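Local coordinates for chemotaxis operon protein (CheX) (Borrelia burgdorferi, PDB 3HZH) that probably dephosphorylates phosphorylated CheY, the chemotaxis response regulator, to help end the motility signal, at residues M72-N85 and D91-L105. Residues are numbered along the deposited sequence; the frame is centred on the assembly and turned at random.
Sequences MDIETALFVASKLN and DFDDEETKEMVAATL
Helix 74-85 packs nearly at right angles on the start of helix 97-118, a buried helix-helix contact within the CheX family fold: the segment axes cross at 82° and approach to 9.3 Å. Ala81 and Val101 form the nearest CA pair, 5.4 Å apart, and Ala81 CB lies 3.9 Å from Val101 CG2. Val101 CG2 also meets Leu78 CD2, which touches Phe92 CB as well. Phe92, in the type I turn 91-94 ahead of the second helix, extends the contact and receives Ile74 in a CH-pi contact, CD1 lying 3.9 Å from the ring centroid. With CG anti to the backbone N (chi1 174°), the Phe92 ring lies between Ile74 CD1 over one face and Lys98 CG over the opposite one. On the inner side Leu105 splits its branches, CD1 at 3.7 Å from Ala77 CB and CD2 at 3.7 Å from Val80 CG1. The polar link is Asn85 ND2 to Thr104 OG1, 3.0 Å and nearly straight at 163°, with the acceptor in the amide plane. ND2 also donates to Ala81 O, and OD1 is bonded to a basic side chain of a different protein bound in the assembly; together these bonds hold the amide. Thr104 OG1 donates to Met100 O, which sets the hydroxyl. Asn85 and Thr104 also pack on an aromatic side chain of that partner protein. Beneath both helices lies the antiparallel sheet: Val80 rests on Ile162 of strand 161-168, and Leu105 on Val54 and Val56 of strand 54-62 and Phe134 of strand 127-135.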
loop_
_atom_site.group_PDB
_atom_site.type_symbol
_atom_site.label_atom_id
_atom_site.label_comp_id
_atom_site.label_asym_id
_atom_site.label_seq_id
_atom_site.Cartn_x
_atom_site.Cartn_y
_atom_site.Cartn_z
HETATM N N MSE B 72 12.968 -12.162 -4.047
HETATM C CA MSE B 72 13.450 -12.084 -5.415
HETATM C C MSE B 72 14.913 -11.654 -5.354
HETATM O O MSE B 72 15.377 -11.161 -4.317
HETATM C CB MSE B 72 12.593 -11.083 -6.210
HETATM C CG MSE B 72 12.635 -9.636 -5.722
HETATM SE SE MSE B 72 11.327 -8.569 -6.442
HETATM C CE MSE B 72 9.940 -9.006 -5.440
ATOM N N ASP B 73 15.657 -11.856 -6.440
ATOM C CA ASP B 73 17.053 -11.453 -6.421
ATOM C C ASP B 73 17.161 -9.965 -6.712
ATOM O O ASP B 73 16.179 -9.325 -7.093
ATOM C CB ASP B 73 17.887 -12.298 -7.403
ATOM C CG ASP B 73 17.442 -12.162 -8.852
ATOM O OD1 ASP B 73 17.855 -13.017 -9.663
ATOM O OD2 ASP B 73 16.711 -11.216 -9.195
ATOM N N ILE B 74 18.349 -9.407 -6.509
ATOM C CA ILE B 74 18.563 -7.984 -6.721
ATOM C C ILE B 74 18.161 -7.512 -8.119
ATOM O O ILE B 74 17.538 -6.457 -8.275
ATOM C CB ILE B 74 20.042 -7.615 -6.467
ATOM C CG1 ILE B 74 20.413 -7.935 -5.012
ATOM C CG2 ILE B 74 20.270 -6.142 -6.755
ATOM C CD1 ILE B 74 19.580 -7.208 -3.975
ATOM N N GLU B 75 18.518 -8.291 -9.133
ATOM C CA GLU B 75 18.192 -7.932 -10.506
ATOM C C GLU B 75 16.677 -7.797 -10.677
ATOM O O GLU B 75 16.190 -6.851 -11.293
ATOM C CB GLU B 75 18.732 -9.002 -11.459
ATOM C CG GLU B 75 18.530 -8.683 -12.925
ATOM C CD GLU B 75 18.987 -9.810 -13.833
ATOM O OE1 GLU B 75 18.402 -10.910 -13.751
ATOM O OE2 GLU B 75 19.931 -9.595 -14.626
ATOM N N THR B 76 15.936 -8.753 -10.124
ATOM C CA THR B 76 14.481 -8.743 -10.216
ATOM C C THR B 76 13.895 -7.586 -9.412
ATOM O O THR B 76 12.923 -6.961 -9.825
ATOM C CB THR B 76 13.897 -10.068 -9.703
ATOM O OG1 THR B 76 14.466 -11.148 -10.448
ATOM C CG2 THR B 76 12.374 -10.094 -9.868
ATOM N N ALA B 77 14.496 -7.300 -8.263
ATOM C CA ALA B 77 14.027 -6.204 -7.422
ATOM C C ALA B 77 14.116 -4.879 -8.193
ATOM O O ALA B 77 13.184 -4.074 -8.176
ATOM C CB ALA B 77 14.857 -6.129 -6.144
ATOM N N LEU B 78 15.234 -4.664 -8.878
ATOM C CA LEU B 78 15.432 -3.437 -9.649
ATOM C C LEU B 78 14.471 -3.381 -10.828
ATOM O O LEU B 78 13.909 -2.331 -11.127
ATOM C CB LEU B 78 16.880 -3.348 -10.155
ATOM C CG LEU B 78 17.983 -3.138 -9.113
ATOM C CD1 LEU B 78 19.351 -3.309 -9.759
ATOM C CD2 LEU B 78 17.847 -1.750 -8.499
ATOM N N PHE B 79 14.299 -4.517 -11.499
ATOM C CA PHE B 79 13.396 -4.609 -12.645
ATOM C C PHE B 79 11.990 -4.201 -12.208
ATOM O O PHE B 79 11.367 -3.341 -12.825
ATOM C CB PHE B 79 13.356 -6.046 -13.172
ATOM C CG PHE B 79 12.448 -6.242 -14.353
ATOM C CD1 PHE B 79 12.890 -5.971 -15.642
ATOM C CD2 PHE B 79 11.149 -6.706 -14.175
ATOM C CE1 PHE B 79 12.055 -6.164 -16.739
ATOM C CE2 PHE B 79 10.302 -6.899 -15.269
ATOM C CZ PHE B 79 10.758 -6.630 -16.552
ATOM N N VAL B 80 11.492 -4.838 -11.147
ATOM C CA VAL B 80 10.157 -4.534 -10.617
ATOM C C VAL B 80 10.022 -3.075 -10.180
ATOM O O VAL B 80 9.046 -2.408 -10.529
ATOM C CB VAL B 80 9.803 -5.434 -9.408
ATOM C CG1 VAL B 80 8.445 -5.028 -8.839
ATOM C CG2 VAL B 80 9.788 -6.903 -9.835
ATOM N N ALA B 81 10.983 -2.580 -9.407
ATOM C CA ALA B 81 10.916 -1.188 -8.967
ATOM C C ALA B 81 10.921 -0.258 -10.189
ATOM O O ALA B 81 10.202 0.743 -10.211
ATOM C CB ALA B 81 12.088 -0.865 -8.048
ATOM N N SER B 82 11.719 -0.605 -11.201
ATOM C CA SER B 82 11.809 0.189 -12.425
ATOM C C SER B 82 10.472 0.267 -13.155
ATOM O O SER B 82 10.040 1.338 -13.567
ATOM C CB SER B 82 12.870 -0.388 -13.372
ATOM O OG SER B 82 14.178 -0.216 -12.850
ATOM N N LYS B 83 9.819 -0.874 -13.315
ATOM C CA LYS B 83 8.532 -0.915 -13.990
ATOM C C LYS B 83 7.450 -0.137 -13.237
ATOM O O LYS B 83 6.657 0.571 -13.855
ATOM C CB LYS B 83 8.079 -2.372 -14.172
ATOM C CG LYS B 83 8.967 -3.199 -15.088
ATOM C CD LYS B 83 8.887 -2.697 -16.521
ATOM C CE LYS B 83 9.719 -3.557 -17.461
ATOM N NZ LYS B 83 9.513 -3.172 -18.891
ATOM N N LEU B 84 7.428 -0.262 -11.909
ATOM C CA LEU B 84 6.418 0.408 -11.095
ATOM C C LEU B 84 6.569 1.926 -10.944
ATOM O O LEU B 84 5.592 2.647 -10.711
ATOM C CB LEU B 84 6.299 -0.238 -9.717
ATOM C CG LEU B 84 5.947 -1.729 -9.752
ATOM C CD1 LEU B 84 5.561 -2.199 -8.360
ATOM C CD2 LEU B 84 4.796 -1.963 -10.708
ATOM N N ASN B 85 7.787 2.413 -11.088
ATOM C CA ASN B 85 8.050 3.833 -10.974
ATOM C C ASN B 85 8.221 4.463 -12.355
ATOM O O ASN B 85 8.456 5.674 -12.478
ATOM C CB ASN B 85 9.311 4.032 -10.138
ATOM C CG ASN B 85 9.064 3.846 -8.671
ATOM O OD1 ASN B 85 8.596 4.766 -7.992
ATOM N ND2 ASN B 85 9.352 2.649 -8.167
ATOM N N ASP B 91 21.154 0.469 -10.162
ATOM C CA ASP B 91 22.205 0.443 -9.156
ATOM C C ASP B 91 21.550 0.419 -7.781
ATOM O O ASP B 91 21.297 1.458 -7.176
ATOM C CB ASP B 91 23.113 1.672 -9.318
ATOM C CG ASP B 91 24.397 1.566 -8.508
ATOM O OD1 ASP B 91 24.666 0.482 -7.945
ATOM O OD2 ASP B 91 25.148 2.566 -8.450
ATOM N N PHE B 92 21.274 -0.793 -7.310
ATOM C CA PHE B 92 20.626 -1.045 -6.024
ATOM C C PHE B 92 21.447 -0.526 -4.851
ATOM O O PHE B 92 20.975 -0.481 -3.712
ATOM C CB PHE B 92 20.415 -2.555 -5.861
ATOM C CG PHE B 92 19.884 -2.957 -4.510
ATOM C CD1 PHE B 92 18.537 -2.796 -4.188
ATOM C CD2 PHE B 92 20.739 -3.504 -3.559
ATOM C CE1 PHE B 92 18.049 -3.180 -2.936
ATOM C CE2 PHE B 92 20.264 -3.890 -2.302
ATOM C CZ PHE B 92 18.914 -3.729 -1.993
ATOM N N ASP B 93 22.687 -0.147 -5.137
ATOM C CA ASP B 93 23.594 0.351 -4.113
ATOM C C ASP B 93 23.693 1.861 -4.041
ATOM O O ASP B 93 24.476 2.426 -3.269
ATOM C CB ASP B 93 24.977 -0.269 -4.280
ATOM C CG ASP B 93 25.076 -1.631 -3.620
ATOM O OD1 ASP B 93 24.345 -1.855 -2.630
ATOM O OD2 ASP B 93 25.903 -2.460 -4.054
ATOM N N ASP B 94 22.896 2.493 -4.887
ATOM C CA ASP B 94 22.758 3.931 -4.939
ATOM C C ASP B 94 21.808 4.110 -3.759
ATOM O O ASP B 94 20.835 3.368 -3.599
ATOM C CB ASP B 94 22.142 4.307 -6.290
ATOM C CG ASP B 94 21.316 5.578 -6.248
ATOM O OD1 ASP B 94 21.128 6.164 -5.166
ATOM O OD2 ASP B 94 20.826 5.981 -7.325
ATOM N N GLU B 95 22.151 5.079 -2.926
ATOM C CA GLU B 95 21.475 5.440 -1.692
ATOM C C GLU B 95 20.049 5.932 -1.688
ATOM O O GLU B 95 19.426 6.086 -0.630
ATOM C CB GLU B 95 22.336 6.466 -1.005
ATOM C CG GLU B 95 23.131 5.889 0.085
ATOM C CD GLU B 95 22.779 6.573 1.361
ATOM O OE1 GLU B 95 21.704 7.212 1.390
ATOM O OE2 GLU B 95 23.552 6.469 2.330
ATOM N N GLU B 96 19.539 6.210 -2.871
ATOM C CA GLU B 96 18.202 6.705 -2.979
ATOM C C GLU B 96 17.420 5.789 -3.924
ATOM O O GLU B 96 16.194 5.743 -3.882
ATOM C CB GLU B 96 18.297 8.190 -3.363
ATOM C CG GLU B 96 17.740 8.695 -4.653
ATOM C CD GLU B 96 17.927 10.209 -4.727
ATOM O OE1 GLU B 96 18.057 10.830 -3.647
ATOM O OE2 GLU B 96 17.924 10.780 -5.837
ATOM N N THR B 97 18.141 5.017 -4.738
ATOM C CA THR B 97 17.484 4.036 -5.608
ATOM C C THR B 97 17.103 2.906 -4.652
ATOM O O THR B 97 16.027 2.319 -4.748
ATOM C CB THR B 97 18.431 3.438 -6.675
ATOM O OG1 THR B 97 18.735 4.427 -7.666
ATOM C CG2 THR B 97 17.770 2.222 -7.348
ATOM N N LYS B 98 18.008 2.624 -3.719
ATOM C CA LYS B 98 17.802 1.586 -2.721
ATOM C C LYS B 98 16.590 1.948 -1.867
ATOM O O LYS B 98 15.818 1.076 -1.466
ATOM C CB LYS B 98 19.025 1.491 -1.820
ATOM C CG LYS B 98 18.938 0.431 -0.748
ATOM C CD LYS B 98 19.705 0.881 0.476
ATOM C CE LYS B 98 20.184 -0.292 1.283
ATOM N NZ LYS B 98 21.202 -1.056 0.500
ATOM N N GLU B 99 16.440 3.242 -1.594
ATOM C CA GLU B 99 15.343 3.755 -0.787
ATOM C C GLU B 99 14.023 3.505 -1.510
ATOM O O GLU B 99 13.080 2.963 -0.934
ATOM C CB GLU B 99 15.523 5.259 -0.566
ATOM C CG GLU B 99 15.086 5.795 0.797
ATOM C CD GLU B 99 13.998 6.859 0.712
ATOM O OE1 GLU B 99 13.973 7.621 -0.278
ATOM O OE2 GLU B 99 13.184 6.954 1.658
HETATM N N MSE B 100 13.956 3.894 -2.779
HETATM C CA MSE B 100 12.727 3.708 -3.529
HETATM C C MSE B 100 12.472 2.233 -3.824
HETATM O O MSE B 100 11.323 1.811 -3.839
HETATM C CB MSE B 100 12.744 4.524 -4.827
HETATM C CG MSE B 100 11.390 4.572 -5.545
HETATM SE SE MSE B 100 10.057 5.345 -4.551
HETATM C CE MSE B 100 10.773 6.979 -4.262
ATOM N N VAL B 101 13.532 1.452 -4.051
ATOM C CA VAL B 101 13.371 0.017 -4.315
ATOM C C VAL B 101 12.665 -0.638 -3.127
ATOM O O VAL B 101 11.658 -1.334 -3.292
ATOM C CB VAL B 101 14.738 -0.691 -4.542
ATOM C CG1 VAL B 101 14.568 -2.204 -4.473
ATOM C CG2 VAL B 101 15.293 -0.321 -5.910
ATOM N N ALA B 102 13.201 -0.398 -1.932
ATOM C CA ALA B 102 12.637 -0.941 -0.703
ATOM C C ALA B 102 11.187 -0.508 -0.517
ATOM O O ALA B 102 10.304 -1.338 -0.303
ATOM C CB ALA B 102 13.463 -0.490 0.502
ATOM N N ALA B 103 10.948 0.795 -0.609
ATOM C CA ALA B 103 9.604 1.352 -0.430
ATOM C C ALA B 103 8.584 0.831 -1.433
ATOM O O ALA B 103 7.400 0.692 -1.109
ATOM C CB ALA B 103 9.660 2.870 -0.500
ATOM N N THR B 104 9.040 0.563 -2.654
ATOM C CA THR B 104 8.158 0.060 -3.692
ATOM C C THR B 104 7.808 -1.406 -3.463
ATOM O O THR B 104 6.640 -1.784 -3.505
ATOM C CB THR B 104 8.790 0.202 -5.103
ATOM O OG1 THR B 104 9.128 1.576 -5.353
ATOM C CG2 THR B 104 7.799 -0.260 -6.172
ATOM N N LEU B 105 8.812 -2.242 -3.228
ATOM C CA LEU B 105 8.547 -3.663 -3.006
ATOM C C LEU B 105 7.746 -3.931 -1.729
ATOM O O LEU B 105 6.872 -4.809 -1.717
ATOM C CB LEU B 105 9.859 -4.454 -2.981
ATOM C CG LEU B 105 10.716 -4.336 -4.243
ATOM C CD1 LEU B 105 11.909 -5.279 -4.136
ATOM C CD2 LEU B 105 9.878 -4.667 -5.468
#